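Local coordinates for Thiol:disulfide interchange protein (PDB 4OD7), which probably acts as a periplasmic dithiol oxidase of the DsbA type, introducing disulfide bonds into substrate proteins, at residues Phe27-Ser32 / Arg60-Phe65. The protein carries 1 engineered substitution. Sequence-based numbering, arbitrary orientation.
Sequences FFSFYS and RYHVDF. Engineered in segment 27-32: Ser32 (natural residue Cys). With SCN (thiocyanate ion), chain G.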
loop_
_atom_site.group_PDB
_atom_site.type_symbol
_atom_site.label_atom_id
_atom_site.label_comp_id
_atom_site.label_asym_id
_atom_site.label_seq_id
_atom_site.Cartn_x
_atom_site.Cartn_y
_atom_site.Cartn_z
ATOM N N PHE A 27 3.022 2.052 -0.706
ATOM C CA PHE A 27 2.569 2.946 0.354
ATOM C C PHE A 27 1.126 3.397 0.067
ATOM O O PHE A 27 0.825 3.890 -1.024
ATOM C CB PHE A 27 3.485 4.150 0.424
ATOM C CG PHE A 27 4.891 3.816 0.808
ATOM C CD1 PHE A 27 5.293 3.815 2.122
ATOM C CD2 PHE A 27 5.835 3.545 -0.165
ATOM C CE1 PHE A 27 6.626 3.512 2.439
ATOM C CE2 PHE A 27 7.144 3.245 0.164
ATOM C CZ PHE A 27 7.536 3.231 1.450
ATOM N N PHE A 28 0.256 3.279 1.059
ATOM C CA PHE A 28 -1.158 3.611 0.869
ATOM C C PHE A 28 -1.772 4.085 2.159
ATOM O O PHE A 28 -1.168 3.988 3.213
ATOM C CB PHE A 28 -1.910 2.381 0.315
ATOM C CG PHE A 28 -2.327 1.372 1.373
ATOM C CD1 PHE A 28 -3.656 1.272 1.795
ATOM C CD2 PHE A 28 -1.391 0.503 1.942
ATOM C CE1 PHE A 28 -4.025 0.334 2.740
ATOM C CE2 PHE A 28 -1.769 -0.412 2.891
ATOM C CZ PHE A 28 -3.096 -0.498 3.274
ATOM N N SER A 29 -2.991 4.581 2.056
ATOM C CA SER A 29 -3.818 4.910 3.189
ATOM C C SER A 29 -5.264 4.467 2.914
ATOM O O SER A 29 -5.789 4.631 1.802
ATOM C CB SER A 29 -3.791 6.425 3.477
ATOM O OG SER A 29 -4.685 6.768 4.520
ATOM N N PHE A 30 -5.905 3.909 3.934
ATOM C CA PHE A 30 -7.305 3.558 3.837
ATOM C C PHE A 30 -8.156 4.796 3.714
ATOM O O PHE A 30 -9.284 4.723 3.261
ATOM C CB PHE A 30 -7.744 2.776 5.029
ATOM C CG PHE A 30 -7.323 1.350 4.984
ATOM C CD1 PHE A 30 -7.861 0.488 4.016
ATOM C CD2 PHE A 30 -6.402 0.850 5.908
ATOM C CE1 PHE A 30 -7.515 -0.859 3.973
ATOM C CE2 PHE A 30 -6.041 -0.496 5.870
ATOM C CZ PHE A 30 -6.592 -1.346 4.875
ATOM N N TYR A 31 -7.587 5.944 4.055
ATOM C CA TYR A 31 -8.288 7.231 3.935
ATOM C C TYR A 31 -8.254 7.889 2.568
ATOM O O TYR A 31 -9.068 8.720 2.279
ATOM C CB TYR A 31 -7.697 8.206 4.927
ATOM C CG TYR A 31 -8.143 8.008 6.355
ATOM C CD1 TYR A 31 -9.348 8.538 6.784
ATOM C CD2 TYR A 31 -7.370 7.306 7.272
ATOM C CE1 TYR A 31 -9.754 8.411 8.086
ATOM C CE2 TYR A 31 -7.790 7.169 8.588
ATOM C CZ TYR A 31 -8.983 7.725 8.972
ATOM O OH TYR A 31 -9.451 7.637 10.245
ATOM N N SER A 32 -7.347 7.434 1.724
ATOM C CA SER A 32 -7.040 8.036 0.458
ATOM C C SER A 32 -7.994 7.567 -0.675
ATOM O O SER A 32 -8.066 6.376 -0.995
ATOM C CB SER A 32 -5.577 7.700 0.139
ATOM O OG SER A 32 -5.294 7.801 -1.228
ATOM N N ARG A 60 3.790 -3.923 1.515
ATOM C CA ARG A 60 2.699 -2.938 1.406
ATOM C C ARG A 60 2.554 -2.321 2.753
ATOM O O ARG A 60 2.178 -3.016 3.673
ATOM C CB ARG A 60 1.412 -3.607 0.971
ATOM C CG ARG A 60 0.237 -2.700 0.774
ATOM C CD ARG A 60 -0.897 -3.467 0.141
ATOM N NE ARG A 60 -2.168 -2.734 0.123
ATOM C CZ ARG A 60 -2.481 -1.785 -0.742
ATOM N NH1 ARG A 60 -1.627 -1.410 -1.657
ATOM N NH2 ARG A 60 -3.634 -1.168 -0.691
ATOM N N TYR A 61 2.854 -1.029 2.861
ATOM C CA TYR A 61 2.864 -0.289 4.121
ATOM C C TYR A 61 1.780 0.774 4.157
ATOM O O TYR A 61 1.521 1.434 3.157
ATOM C CB TYR A 61 4.215 0.362 4.332
ATOM C CG TYR A 61 5.383 -0.617 4.458
ATOM C CD1 TYR A 61 5.205 -1.912 4.941
ATOM C CD2 TYR A 61 6.672 -0.232 4.071
ATOM C CE1 TYR A 61 6.311 -2.791 5.038
ATOM C CE2 TYR A 61 7.748 -1.080 4.165
ATOM C CZ TYR A 61 7.569 -2.347 4.629
ATOM O OH TYR A 61 8.687 -3.146 4.693
ATOM N N HIS A 62 1.168 0.940 5.327
ATOM C CA HIS A 62 0.158 1.967 5.552
ATOM C C HIS A 62 0.819 3.230 6.150
ATOM O O HIS A 62 1.836 3.168 6.897
ATOM C CB HIS A 62 -0.937 1.447 6.474
ATOM C CG HIS A 62 -2.117 2.364 6.578
ATOM N ND1 HIS A 62 -2.168 3.428 7.451
ATOM C CD2 HIS A 62 -3.302 2.356 5.926
ATOM C CE1 HIS A 62 -3.334 4.043 7.327
ATOM N NE2 HIS A 62 -4.041 3.414 6.407
ATOM N N VAL A 63 0.282 4.381 5.753
ATOM C CA VAL A 63 0.819 5.641 6.210
ATOM C C VAL A 63 -0.045 6.262 7.330
ATOM O O VAL A 63 -1.243 6.119 7.360
ATOM C CB VAL A 63 0.947 6.643 5.029
ATOM C CG1 VAL A 63 1.800 6.056 3.874
ATOM C CG2 VAL A 63 -0.420 7.095 4.541
ATOM N N ASP A 64 0.595 6.992 8.233
ATOM C CA ASP A 64 -0.080 7.560 9.384
ATOM C C ASP A 64 -0.696 8.884 9.090
ATOM O O ASP A 64 -1.557 9.326 9.841
ATOM C CB ASP A 64 0.888 7.780 10.543
ATOM C CG ASP A 64 1.393 6.509 11.177
ATOM O OD1 ASP A 64 0.962 5.385 10.838
ATOM O OD2 ASP A 64 2.299 6.662 12.010
ATOM N N PHE A 65 -0.241 9.528 8.016
ATOM C CA PHE A 65 -0.425 10.967 7.887
ATOM C C PHE A 65 -1.749 11.410 7.275
ATOM O O PHE A 65 -2.027 12.603 7.242
ATOM C CB PHE A 65 0.758 11.628 7.123
ATOM C CG PHE A 65 1.071 11.050 5.749
ATOM C CD1 PHE A 65 0.348 11.402 4.639
ATOM C CD2 PHE A 65 2.152 10.226 5.576
ATOM C CE1 PHE A 65 0.657 10.894 3.412
ATOM C CE2 PHE A 65 2.457 9.716 4.346
ATOM C CZ PHE A 65 1.717 10.059 3.256
HETATM S S SCN G . 1.362 1.684 -4.160
HETATM C C SCN G . -0.290 1.166 -3.969
HETATM N N SCN G . -1.450 0.935 -3.845
HETATM O O HOH W 1 -3.203 7.327 6.638
#
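Phe28 N donates to Tyr61 O (3.1 Å) and Val63 N to Phe28 O (3.0 Å), the parallel ladder that pairs Phe27 with Tyr61 and Phe28 with His62. CA-H...O contacts from Phe27 CA to Tyr61 O and from His62 CA to Phe28 O accompany it. The third crossing hydrogen bond joins the loop after strand 24-28 to His62: Phe30 N points almost straight (170°) at His62 NE2, 3.1 Å away but tilted from the imidazole plane, while ND1 is hydrogen-bonded to Thr74 OG1, fixing the ring's rotation. Strands 24-28 and 58-62 belong to the thioredoxin fold; the first leads through a type I turn to engineered Ser32, N-cap of the active-site helix and natively a cysteine of the redox pair with Cys35. Arg60, extended to NE, lays its guanidinium flat on one Phe28 face in a cation-pi stack, CZ 3.8 Å from the ring centroid; NH1 makes a salt bridge to Glu26 OE1 and a hydrogen bond to a thiocyanate ion, probably from the crystallisation liquor. His62 presents its edge to the opposite face, T-shaped (planes at 87°), CD2 3.8 Å from Phe28 CE1. Ser29 CB touches Val63 CG2 at 3.6 Å, and Phe27 lies alongside Tyr61 on the other sheet face, against helix 130-145.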